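Local coordinates for early 35 kDa protein (PDB 1P35) that inhibits host caspases to block the apoptosis of virus-infected insect cells, and also suppresses the host's antiviral RNA interference, at residues E7-R16 / L27-L38; E211-P219 / L281-N289. All blocks are in the same frame, centred on the assembly; numbering follows the deposited sequence.

Contact 1 of 2, residues E7-R16 / L27-L38. With PO4 (phosphate ion), chain D; EDO (1,2-ethanediol), chain G.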
loop_
_atom_site.group_PDB
_atom_site.type_symbol
_atom_site.label_atom_id
_atom_site.label_comp_id
_atom_site.label_asym_id
_atom_site.label_seq_id
_atom_site.Cartn_x
_atom_site.Cartn_y
_atom_site.Cartn_z
ATOM N N GLU A 7 3.405 -4.863 31.541
ATOM C CA GLU A 7 2.088 -4.302 31.249
ATOM C C GLU A 7 1.907 -4.311 29.714
ATOM O O GLU A 7 1.077 -5.033 29.175
ATOM C CB GLU A 7 2.015 -2.855 31.779
ATOM C CG GLU A 7 3.138 -1.953 31.224
ATOM C CD GLU A 7 3.147 -0.536 31.769
ATOM O OE1 GLU A 7 2.118 0.160 31.623
ATOM O OE2 GLU A 7 4.193 -0.124 32.327
ATOM N N ILE A 8 2.742 -3.509 29.053
ATOM C CA ILE A 8 2.791 -3.302 27.615
ATOM C C ILE A 8 1.846 -4.097 26.740
ATOM O O ILE A 8 1.891 -5.312 26.739
ATOM C CB ILE A 8 4.213 -3.528 27.068
ATOM C CG1 ILE A 8 5.200 -2.616 27.789
ATOM C CG2 ILE A 8 4.232 -3.215 25.568
ATOM C CD1 ILE A 8 4.899 -1.157 27.570
ATOM N N ASP A 9 1.037 -3.379 25.960
ATOM C CA ASP A 9 0.077 -3.968 25.051
ATOM C C ASP A 9 0.587 -3.863 23.606
ATOM O O ASP A 9 0.902 -2.788 23.123
ATOM C CB ASP A 9 -1.269 -3.254 25.193
ATOM C CG ASP A 9 -2.439 -4.197 25.029
ATOM O OD1 ASP A 9 -2.706 -4.630 23.883
ATOM O OD2 ASP A 9 -3.069 -4.532 26.061
ATOM N N VAL A 10 0.661 -5.002 22.940
ATOM C CA VAL A 10 1.136 -5.132 21.581
ATOM C C VAL A 10 0.161 -5.900 20.730
ATOM O O VAL A 10 -0.680 -6.596 21.256
ATOM C CB VAL A 10 2.522 -5.922 21.542
ATOM C CG1 VAL A 10 2.391 -7.322 22.182
ATOM C CG2 VAL A 10 2.981 -6.097 20.114
ATOM N N SER A 11 0.296 -5.757 19.406
ATOM C CA SER A 11 -0.489 -6.519 18.420
ATOM C C SER A 11 0.169 -6.448 17.053
ATOM O O SER A 11 1.207 -5.802 16.875
ATOM C CB SER A 11 -1.949 -6.017 18.296
ATOM O OG SER A 11 -2.067 -4.746 17.669
ATOM N N GLN A 12 -0.408 -7.155 16.094
ATOM C CA GLN A 12 0.074 -7.101 14.729
ATOM C C GLN A 12 1.595 -7.281 14.523
ATOM O O GLN A 12 2.264 -6.427 13.907
ATOM C CB GLN A 12 -0.349 -5.767 14.098
ATOM C CG GLN A 12 -1.840 -5.421 14.185
ATOM C CD GLN A 12 -2.082 -3.948 13.838
ATOM O OE1 GLN A 12 -2.073 -3.545 12.660
ATOM N NE2 GLN A 12 -2.236 -3.127 14.881
ATOM N N THR A 13 2.118 -8.412 14.987
ATOM C CA THR A 13 3.515 -8.731 14.835
ATOM C C THR A 13 3.704 -9.424 13.474
ATOM O O THR A 13 2.968 -10.342 13.111
ATOM C CB THR A 13 3.999 -9.628 16.026
ATOM O OG1 THR A 13 3.828 -8.903 17.260
ATOM C CG2 THR A 13 5.463 -9.978 15.893
ATOM N N ILE A 14 4.687 -8.944 12.723
ATOM C CA ILE A 14 5.022 -9.478 11.407
ATOM C C ILE A 14 6.498 -9.857 11.420
ATOM O O ILE A 14 7.344 -9.050 11.789
ATOM C CB ILE A 14 4.754 -8.413 10.337
ATOM C CG1 ILE A 14 3.296 -7.933 10.483
ATOM C CG2 ILE A 14 4.925 -8.994 8.955
ATOM C CD1 ILE A 14 2.891 -6.871 9.482
ATOM N N ILE A 15 6.799 -11.065 10.945
ATOM C CA ILE A 15 8.124 -11.608 10.983
ATOM C C ILE A 15 8.516 -12.228 9.687
ATOM O O ILE A 15 7.688 -12.842 9.022
ATOM C CB ILE A 15 8.190 -12.742 12.029
ATOM C CG1 ILE A 15 7.892 -12.195 13.421
ATOM C CG2 ILE A 15 9.519 -13.517 11.914
ATOM C CD1 ILE A 15 7.714 -13.355 14.469
ATOM N N ARG A 16 9.796 -12.070 9.340
ATOM C CA ARG A 16 10.337 -12.710 8.149
ATOM C C ARG A 16 11.755 -13.100 8.524
ATOM O O ARG A 16 12.486 -12.328 9.167
ATOM C CB ARG A 16 10.381 -11.773 6.937
ATOM C CG ARG A 16 10.579 -12.554 5.659
ATOM C CD ARG A 16 10.881 -11.681 4.404
ATOM N NE ARG A 16 12.173 -11.033 4.562
ATOM C CZ ARG A 16 12.718 -10.177 3.707
ATOM N NH1 ARG A 16 12.079 -9.838 2.591
ATOM N NH2 ARG A 16 13.923 -9.680 3.974
ATOM N N LEU A 27 16.590 -11.683 10.033
ATOM C CA LEU A 27 15.366 -11.619 10.758
ATOM C C LEU A 27 14.823 -10.195 10.657
ATOM O O LEU A 27 15.536 -9.250 10.974
ATOM C CB LEU A 27 15.570 -11.958 12.242
ATOM C CG LEU A 27 14.265 -11.713 13.013
ATOM C CD1 LEU A 27 13.237 -12.776 12.568
ATOM C CD2 LEU A 27 14.464 -11.832 14.528
ATOM N N VAL A 28 13.567 -10.081 10.209
ATOM C CA VAL A 28 12.839 -8.840 10.096
ATOM C C VAL A 28 11.719 -9.080 11.103
ATOM O O VAL A 28 11.034 -10.145 11.113
ATOM C CB VAL A 28 12.298 -8.577 8.667
ATOM C CG1 VAL A 28 11.333 -7.380 8.710
ATOM C CG2 VAL A 28 13.426 -8.156 7.752
ATOM N N TYR A 29 11.557 -8.113 11.996
ATOM C CA TYR A 29 10.614 -8.292 13.070
ATOM C C TYR A 29 9.965 -6.919 13.219
ATOM O O TYR A 29 10.669 -5.919 13.451
ATOM C CB TYR A 29 11.380 -8.715 14.365
ATOM C CG TYR A 29 10.457 -9.150 15.517
ATOM C CD1 TYR A 29 9.742 -8.202 16.212
ATOM C CD2 TYR A 29 10.254 -10.510 15.847
ATOM C CE1 TYR A 29 8.843 -8.536 17.199
ATOM C CE2 TYR A 29 9.320 -10.887 16.870
ATOM C CZ TYR A 29 8.616 -9.849 17.541
ATOM O OH TYR A 29 7.687 -10.062 18.554
ATOM N N ILE A 30 8.634 -6.902 13.083
ATOM C CA ILE A 30 7.823 -5.689 13.128
ATOM C C ILE A 30 6.624 -5.913 14.055
ATOM O O ILE A 30 5.959 -7.000 14.026
ATOM C CB ILE A 30 7.202 -5.379 11.708
ATOM C CG1 ILE A 30 8.269 -5.042 10.703
ATOM C CG2 ILE A 30 6.221 -4.213 11.752
ATOM C CD1 ILE A 30 8.050 -5.886 9.393
ATOM N N ASN A 31 6.344 -4.916 14.894
ATOM C CA ASN A 31 5.137 -5.032 15.733
ATOM C C ASN A 31 4.558 -3.660 16.013
ATOM O O ASN A 31 5.107 -2.651 15.568
ATOM C CB ASN A 31 5.391 -5.794 17.059
ATOM C CG ASN A 31 6.310 -5.059 18.039
ATOM O OD1 ASN A 31 6.668 -3.884 17.859
ATOM N ND2 ASN A 31 6.723 -5.779 19.083
ATOM N N LYS A 32 3.438 -3.620 16.722
ATOM C CA LYS A 32 2.820 -2.346 17.054
ATOM C C LYS A 32 2.444 -2.213 18.505
ATOM O O LYS A 32 1.519 -2.883 18.989
ATOM C CB LYS A 32 1.615 -2.100 16.152
ATOM C CG LYS A 32 0.998 -0.713 16.280
ATOM C CD LYS A 32 -0.055 -0.468 15.201
ATOM C CE LYS A 32 0.563 -0.653 13.813
ATOM N NZ LYS A 32 -0.372 -0.362 12.713
ATOM N N ILE A 33 3.148 -1.338 19.207
ATOM C CA ILE A 33 2.900 -1.112 20.652
ATOM C C ILE A 33 1.918 0.024 20.952
ATOM O O ILE A 33 2.024 1.114 20.416
ATOM C CB ILE A 33 4.260 -0.881 21.391
ATOM C CG1 ILE A 33 5.076 -2.177 21.289
ATOM C CG2 ILE A 33 4.035 -0.470 22.881
ATOM C CD1 ILE A 33 6.482 -2.125 21.846
ATOM N N MET A 34 0.965 -0.259 21.828
ATOM C CA MET A 34 -0.112 0.663 22.201
ATOM C C MET A 34 0.023 1.687 23.341
ATOM O O MET A 34 -0.803 2.601 23.421
ATOM C CB MET A 34 -1.370 -0.154 22.478
ATOM C CG MET A 34 -2.125 -0.594 21.243
ATOM S SD MET A 34 -2.743 0.830 20.329
ATOM C CE MET A 34 -3.690 1.792 21.665
ATOM N N ASN A 35 1.017 1.566 24.217
ATOM C CA ASN A 35 1.147 2.520 25.342
ATOM C C ASN A 35 1.609 3.958 25.031
ATOM O O ASN A 35 2.458 4.181 24.166
ATOM C CB ASN A 35 2.076 1.921 26.390
ATOM C CG ASN A 35 1.603 0.573 26.849
ATOM O OD1 ASN A 35 1.367 -0.328 26.029
ATOM N ND2 ASN A 35 1.451 0.413 28.155
ATOM N N THR A 36 1.039 4.929 25.749
ATOM C CA THR A 36 1.396 6.352 25.566
ATOM C C THR A 36 2.144 6.918 26.765
ATOM O O THR A 36 2.955 7.835 26.616
ATOM C CB THR A 36 0.167 7.296 25.353
ATOM O OG1 THR A 36 -0.761 7.138 26.434
ATOM C CG2 THR A 36 -0.500 7.044 24.013
ATOM N N GLN A 37 1.848 6.389 27.949
ATOM C CA GLN A 37 2.495 6.842 29.176
ATOM C C GLN A 37 4.019 6.678 29.056
ATOM O O GLN A 37 4.727 7.626 28.717
ATOM C CB GLN A 37 1.961 6.044 30.385
ATOM C CG GLN A 37 2.201 4.510 30.350
ATOM C CD GLN A 37 1.291 3.750 29.385
ATOM O OE1 GLN A 37 0.741 4.329 28.441
ATOM N NE2 GLN A 37 1.148 2.432 29.609
ATOM N N LEU A 38 4.488 5.458 29.318
ATOM C CA LEU A 38 5.891 5.049 29.261
ATOM C C LEU A 38 6.956 6.136 29.309
ATOM O O LEU A 38 7.138 6.907 28.363
ATOM C CB LEU A 38 6.123 4.175 28.027
ATOM C CG LEU A 38 5.263 2.917 27.924
ATOM C CD1 LEU A 38 5.586 2.204 26.615
ATOM C CD2 LEU A 38 5.500 2.026 29.131
HETATM P P PO4 D . 14.727 -7.963 0.335
HETATM O O1 PO4 D . 15.616 -8.474 1.460
HETATM O O2 PO4 D . 15.463 -6.853 -0.391
HETATM O O3 PO4 D . 14.403 -9.082 -0.645
HETATM O O4 PO4 D . 13.442 -7.471 0.942
HETATM C C1 EDO G . 7.835 -10.759 1.326
HETATM O O1 EDO G . 7.652 -10.489 -0.090
HETATM C C2 EDO G . 8.734 -11.935 1.554
HETATM O O2 EDO G . 10.030 -11.588 1.144
HETATM O O HOH W 1 5.579 -8.472 19.179
#
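One water joins Thr-13 to Tyr-29 and Asn-31 across the antiparallel hairpin of strands 10-21 and 24-33. It lies 2.6 Å from Thr-13 OG1 and 2.7 Å from Tyr-29 OH, and accepts a hydrogen bond of 2.9 Å from Asn-31 ND2. Thr-13 can serve water and ring together because chi1 of -61° sets OG1 beside its own backbone N, while CG2 reaches the hydroxyl end of Tyr-29. Farther along the same ring, Ile-15 brings CG1 within 3.8 Å of Tyr-29 CD2. Asn-31 is held twice, since its OD1 bonds to Tyr-100 OH.

The ladder is regular on both sides of a beta bulge between Ser-11 and Ile-14, where the register slips by one: Ser-11 pairs with Lys-32, but Ile-14 with Ile-30. Gln-12 turns its N toward Asp-194 OD2 instead of the neighbouring hairpin strand. Its extended side chain carries the amide to Ser-11, where Gln-12 NE2 donates to Ser-11 OG at 3.2 Å, the acceptor lying in the amide plane, and Lys-32 crosses it at a slant, its CD nearest to NE2.

Before the strand begins, Asp-9 N gives a nearly straight bond (176°) of 3.1 Å to Asn-35 OD1, in the plane of that carbonyl and on a lone pair. Ile-8 CD1 lies against both methyls of Leu-38, which is poorly ordered.

At the other end Arg-16, which forms a salt bridge with Glu-26, offers NH1 to phosphate O4 at 3.2 Å and NH2 to phosphate O1 at 3.3 Å. Lys-58 of the same chain and Arg-79 of the second subunit also bind this ion, which probably came from the crystallisation liquor. The chemistry thus changes along the hairpin: a hydrated polar cluster beside the apolar Ile-15 and Tyr-29 contact, then a basic site likely to favour anions where the subunits approach.

Contact 2 of 2, residues E211-P219 / L281-N289. With EDO (1,2-ethanediol), chain F.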
loop_
_atom_site.group_PDB
_atom_site.type_symbol
_atom_site.label_atom_id
_atom_site.label_comp_id
_atom_site.label_asym_id
_atom_site.label_seq_id
_atom_site.Cartn_x
_atom_site.Cartn_y
_atom_site.Cartn_z
ATOM N N GLU A 211 1.214 -29.991 17.102
ATOM C CA GLU A 211 1.112 -29.594 18.500
ATOM C C GLU A 211 0.710 -28.106 18.652
ATOM O O GLU A 211 -0.066 -27.750 19.510
ATOM C CB GLU A 211 2.462 -29.800 19.202
ATOM C CG GLU A 211 2.477 -29.197 20.626
ATOM C CD GLU A 211 3.830 -29.282 21.322
ATOM O OE1 GLU A 211 4.878 -28.940 20.710
ATOM O OE2 GLU A 211 3.837 -29.664 22.501
ATOM N N PHE A 212 1.299 -27.230 17.833
ATOM C CA PHE A 212 1.000 -25.803 17.975
ATOM C C PHE A 212 -0.482 -25.531 17.560
ATOM O O PHE A 212 -1.239 -24.874 18.291
ATOM C CB PHE A 212 2.013 -24.969 17.116
ATOM C CG PHE A 212 2.318 -23.621 17.683
ATOM C CD1 PHE A 212 1.352 -22.605 17.671
ATOM C CD2 PHE A 212 3.542 -23.369 18.283
ATOM C CE1 PHE A 212 1.610 -21.347 18.264
ATOM C CE2 PHE A 212 3.808 -22.116 18.874
ATOM C CZ PHE A 212 2.845 -21.108 18.867
ATOM N N VAL A 213 -0.893 -26.072 16.403
ATOM C CA VAL A 213 -2.250 -25.855 15.899
ATOM C C VAL A 213 -3.371 -26.455 16.781
ATOM O O VAL A 213 -4.409 -25.809 16.977
ATOM C CB VAL A 213 -2.376 -26.347 14.447
ATOM C CG1 VAL A 213 -3.835 -26.244 13.929
ATOM C CG2 VAL A 213 -1.453 -25.482 13.539
ATOM N N GLN A 214 -3.141 -27.656 17.331
ATOM C CA GLN A 214 -4.128 -28.325 18.206
ATOM C C GLN A 214 -4.400 -27.477 19.458
ATOM O O GLN A 214 -5.518 -27.509 20.003
ATOM C CB GLN A 214 -3.607 -29.712 18.661
ATOM C CG GLN A 214 -3.508 -30.686 17.556
ATOM C CD GLN A 214 -2.781 -31.980 17.950
ATOM O OE1 GLN A 214 -2.198 -32.110 19.035
ATOM N NE2 GLN A 214 -2.787 -32.919 17.038
ATOM N N SER A 215 -3.378 -26.747 19.917
ATOM C CA SER A 215 -3.490 -25.900 21.120
ATOM C C SER A 215 -4.248 -24.575 20.884
ATOM O O SER A 215 -4.674 -23.897 21.835
ATOM C CB SER A 215 -2.096 -25.547 21.652
ATOM O OG SER A 215 -1.494 -24.495 20.880
ATOM N N LEU A 216 -4.443 -24.220 19.621
ATOM C CA LEU A 216 -5.078 -22.920 19.297
ATOM C C LEU A 216 -6.563 -22.850 19.508
ATOM O O LEU A 216 -7.253 -23.774 19.164
ATOM C CB LEU A 216 -4.837 -22.520 17.838
ATOM C CG LEU A 216 -3.416 -22.473 17.351
ATOM C CD1 LEU A 216 -3.445 -22.114 15.907
ATOM C CD2 LEU A 216 -2.643 -21.487 18.182
ATOM N N ILE A 217 -7.028 -21.720 20.042
ATOM C CA ILE A 217 -8.437 -21.479 20.258
ATOM C C ILE A 217 -8.793 -20.360 19.247
ATOM O O ILE A 217 -8.210 -19.278 19.324
ATOM C CB ILE A 217 -8.686 -20.910 21.658
ATOM C CG1 ILE A 217 -8.257 -21.894 22.748
ATOM C CG2 ILE A 217 -10.178 -20.532 21.755
ATOM C CD1 ILE A 217 -9.174 -23.142 22.865
ATOM N N LEU A 218 -9.712 -20.588 18.306
ATOM C CA LEU A 218 -10.079 -19.532 17.341
ATOM C C LEU A 218 -11.155 -18.520 17.779
ATOM O O LEU A 218 -11.901 -18.758 18.733
ATOM C CB LEU A 218 -10.591 -20.139 16.037
ATOM C CG LEU A 218 -9.757 -21.138 15.271
ATOM C CD1 LEU A 218 -10.316 -21.341 13.844
ATOM C CD2 LEU A 218 -8.377 -20.624 15.227
ATOM N N PRO A 219 -11.262 -17.376 17.058
ATOM C CA PRO A 219 -12.258 -16.324 17.324
ATOM C C PRO A 219 -13.618 -16.912 16.948
ATOM O O PRO A 219 -13.680 -17.736 16.019
ATOM C CB PRO A 219 -11.886 -15.224 16.300
ATOM C CG PRO A 219 -10.436 -15.452 16.096
ATOM C CD PRO A 219 -10.415 -16.954 15.930
ATOM N N LEU A 281 -1.173 -16.702 13.022
ATOM C CA LEU A 281 -1.760 -16.928 14.307
ATOM C C LEU A 281 -2.416 -15.577 14.655
ATOM O O LEU A 281 -1.973 -14.844 15.552
ATOM C CB LEU A 281 -0.658 -17.290 15.308
ATOM C CG LEU A 281 0.133 -18.565 14.981
ATOM C CD1 LEU A 281 1.367 -18.586 15.897
ATOM C CD2 LEU A 281 -0.753 -19.851 15.173
ATOM N N HIS A 282 -3.512 -15.298 13.961
ATOM C CA HIS A 282 -4.223 -14.033 14.072
ATOM C C HIS A 282 -5.380 -14.007 15.013
ATOM O O HIS A 282 -6.442 -14.540 14.700
ATOM C CB HIS A 282 -4.691 -13.600 12.684
ATOM C CG HIS A 282 -5.528 -12.352 12.682
ATOM N ND1 HIS A 282 -5.094 -11.163 13.230
ATOM C CD2 HIS A 282 -6.710 -12.078 12.077
ATOM C CE1 HIS A 282 -5.976 -10.211 12.967
ATOM N NE2 HIS A 282 -6.967 -10.740 12.269
ATOM N N ASN A 283 -5.178 -13.324 16.142
ATOM C CA ASN A 283 -6.207 -13.252 17.147
ATOM C C ASN A 283 -6.622 -14.630 17.713
ATOM O O ASN A 283 -7.794 -14.901 17.948
ATOM C CB ASN A 283 -7.426 -12.524 16.585
ATOM C CG ASN A 283 -7.238 -10.984 16.511
ATOM O OD1 ASN A 283 -8.084 -10.270 15.926
ATOM N ND2 ASN A 283 -6.172 -10.473 17.118
ATOM N N VAL A 284 -5.663 -15.504 17.941
ATOM C CA VAL A 284 -6.022 -16.810 18.470
ATOM C C VAL A 284 -5.431 -16.842 19.843
ATOM O O VAL A 284 -4.511 -16.063 20.121
ATOM C CB VAL A 284 -5.435 -17.951 17.621
ATOM C CG1 VAL A 284 -5.977 -17.854 16.228
ATOM C CG2 VAL A 284 -3.863 -17.847 17.582
ATOM N N THR A 285 -5.972 -17.694 20.716
ATOM C CA THR A 285 -5.426 -17.807 22.068
ATOM C C THR A 285 -4.955 -19.260 22.295
ATOM O O THR A 285 -5.443 -20.192 21.653
ATOM C CB THR A 285 -6.472 -17.471 23.126
ATOM O OG1 THR A 285 -7.507 -18.446 23.043
ATOM C CG2 THR A 285 -7.060 -16.045 22.901
ATOM N N SER A 286 -4.021 -19.442 23.209
ATOM C CA SER A 286 -3.479 -20.769 23.491
ATOM C C SER A 286 -2.770 -20.778 24.807
ATOM O O SER A 286 -2.383 -19.740 25.307
ATOM C CB SER A 286 -2.466 -21.168 22.423
ATOM O OG SER A 286 -1.817 -22.352 22.735
ATOM N N ALA A 287 -2.613 -21.980 25.349
ATOM C CA ALA A 287 -1.935 -22.233 26.601
ATOM C C ALA A 287 -0.453 -22.514 26.286
ATOM O O ALA A 287 0.372 -22.435 27.157
ATOM C CB ALA A 287 -2.567 -23.452 27.303
ATOM N N LEU A 288 -0.151 -22.904 25.048
ATOM C CA LEU A 288 1.237 -23.136 24.630
ATOM C C LEU A 288 1.848 -21.740 24.383
ATOM O O LEU A 288 1.323 -20.971 23.582
ATOM C CB LEU A 288 1.316 -23.903 23.271
ATOM C CG LEU A 288 1.478 -25.424 23.180
ATOM C CD1 LEU A 288 1.491 -25.867 21.713
ATOM C CD2 LEU A 288 2.797 -25.848 23.852
ATOM N N ASN A 289 2.946 -21.438 25.050
ATOM C CA ASN A 289 3.647 -20.167 24.875
ATOM C C ASN A 289 5.056 -20.532 24.490
ATOM O O ASN A 289 5.926 -20.632 25.349
ATOM C CB ASN A 289 3.697 -19.374 26.183
ATOM C CG ASN A 289 4.502 -18.100 26.027
ATOM O OD1 ASN A 289 4.417 -17.437 24.997
ATOM N ND2 ASN A 289 5.262 -17.745 27.041
HETATM C C1 EDO F . -5.996 -23.890 26.039
HETATM O O1 EDO F . -7.425 -24.117 26.145
HETATM C C2 EDO F . -5.474 -24.647 24.849
HETATM O O2 EDO F . -4.222 -24.109 24.456
#
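This is a helix end tied to a beta edge: helix 206-215 runs out into an extended segment in which residues 216-218 lie antiparallel to strand 284-286 through a single bridge. Ile-217 and Thr-285 form its hydrogen-bonded pair, with Ile-217 N 2.7 Å from Thr-285 O and Thr-285 N 3.1 Å from Ile-217 O. The side chains press closely as well. Thr-285 OG1, placed between its own N and carbonyl carbon (chi1 64°), sits 3.1 Å from Ile-217 CB.

Near the end of the helix, two serines meet. Ser-215 OG turns back to donate to Phe-212 O at 2.6 Å, so the hydroxyl serves its own helix, and it lies 2.9 Å from Ser-286 OG. Ser-286 OG in turn accepts from Leu-288 N at 2.9 Å, an ST turn that bends the chain as the strand ends. That bend brings Leu-288 up to the last turn of the helix, its CD1 3.3 Å from Glu-211 O and also near Ser-215 OG. A 1,2-ethanediol, probably from the crystallisation liquor, takes up two backbone groups here, its O2 donating to Ser-215 O and accepting from Ala-287 N.

On the apolar side, Leu-281 spreads its methyls between two partners: CD1 lies 3.6 Å from Phe-212 CE1, and CD2 meets Leu-216 CD1 with the side chains crossing at about a right angle. Leu-216 CD2 continues the packing to Val-284 CG2.

Strand 284-286 pairs along its other edge with strand 191-199, where Asn-283 and Val-284 make a G1 bulge facing Tyr-193. Lys-243 of strand 238-249 binds the carbonyls of Gln-214 and Leu-216, while Val-213 packs onto Phe-268 of strand 259-271, so the helix end lies between strand 284-286 and these strands.

How the contacts relate
From the N terminus, contact 1 comes first: the chain runs through 7-16, turns, and returns through 27-38, closing a short hairpin. Contact 2 follows in series, neither nested in the first nor crossing it. It closes a much longer excursion, in which residues 220-280 leave the helix end, form strands 227-234, 238-249 and 259-271, and return along 276-282. The two centres lie about 19 Å apart and the nearest atoms about 6 Å, without touching. Strand 191-199 joins them, running parallel to 10-21 and antiparallel to both 276-282 and 284-286; its Asp-194 bonds Gln-12 of contact 1 and His-282 of contact 2.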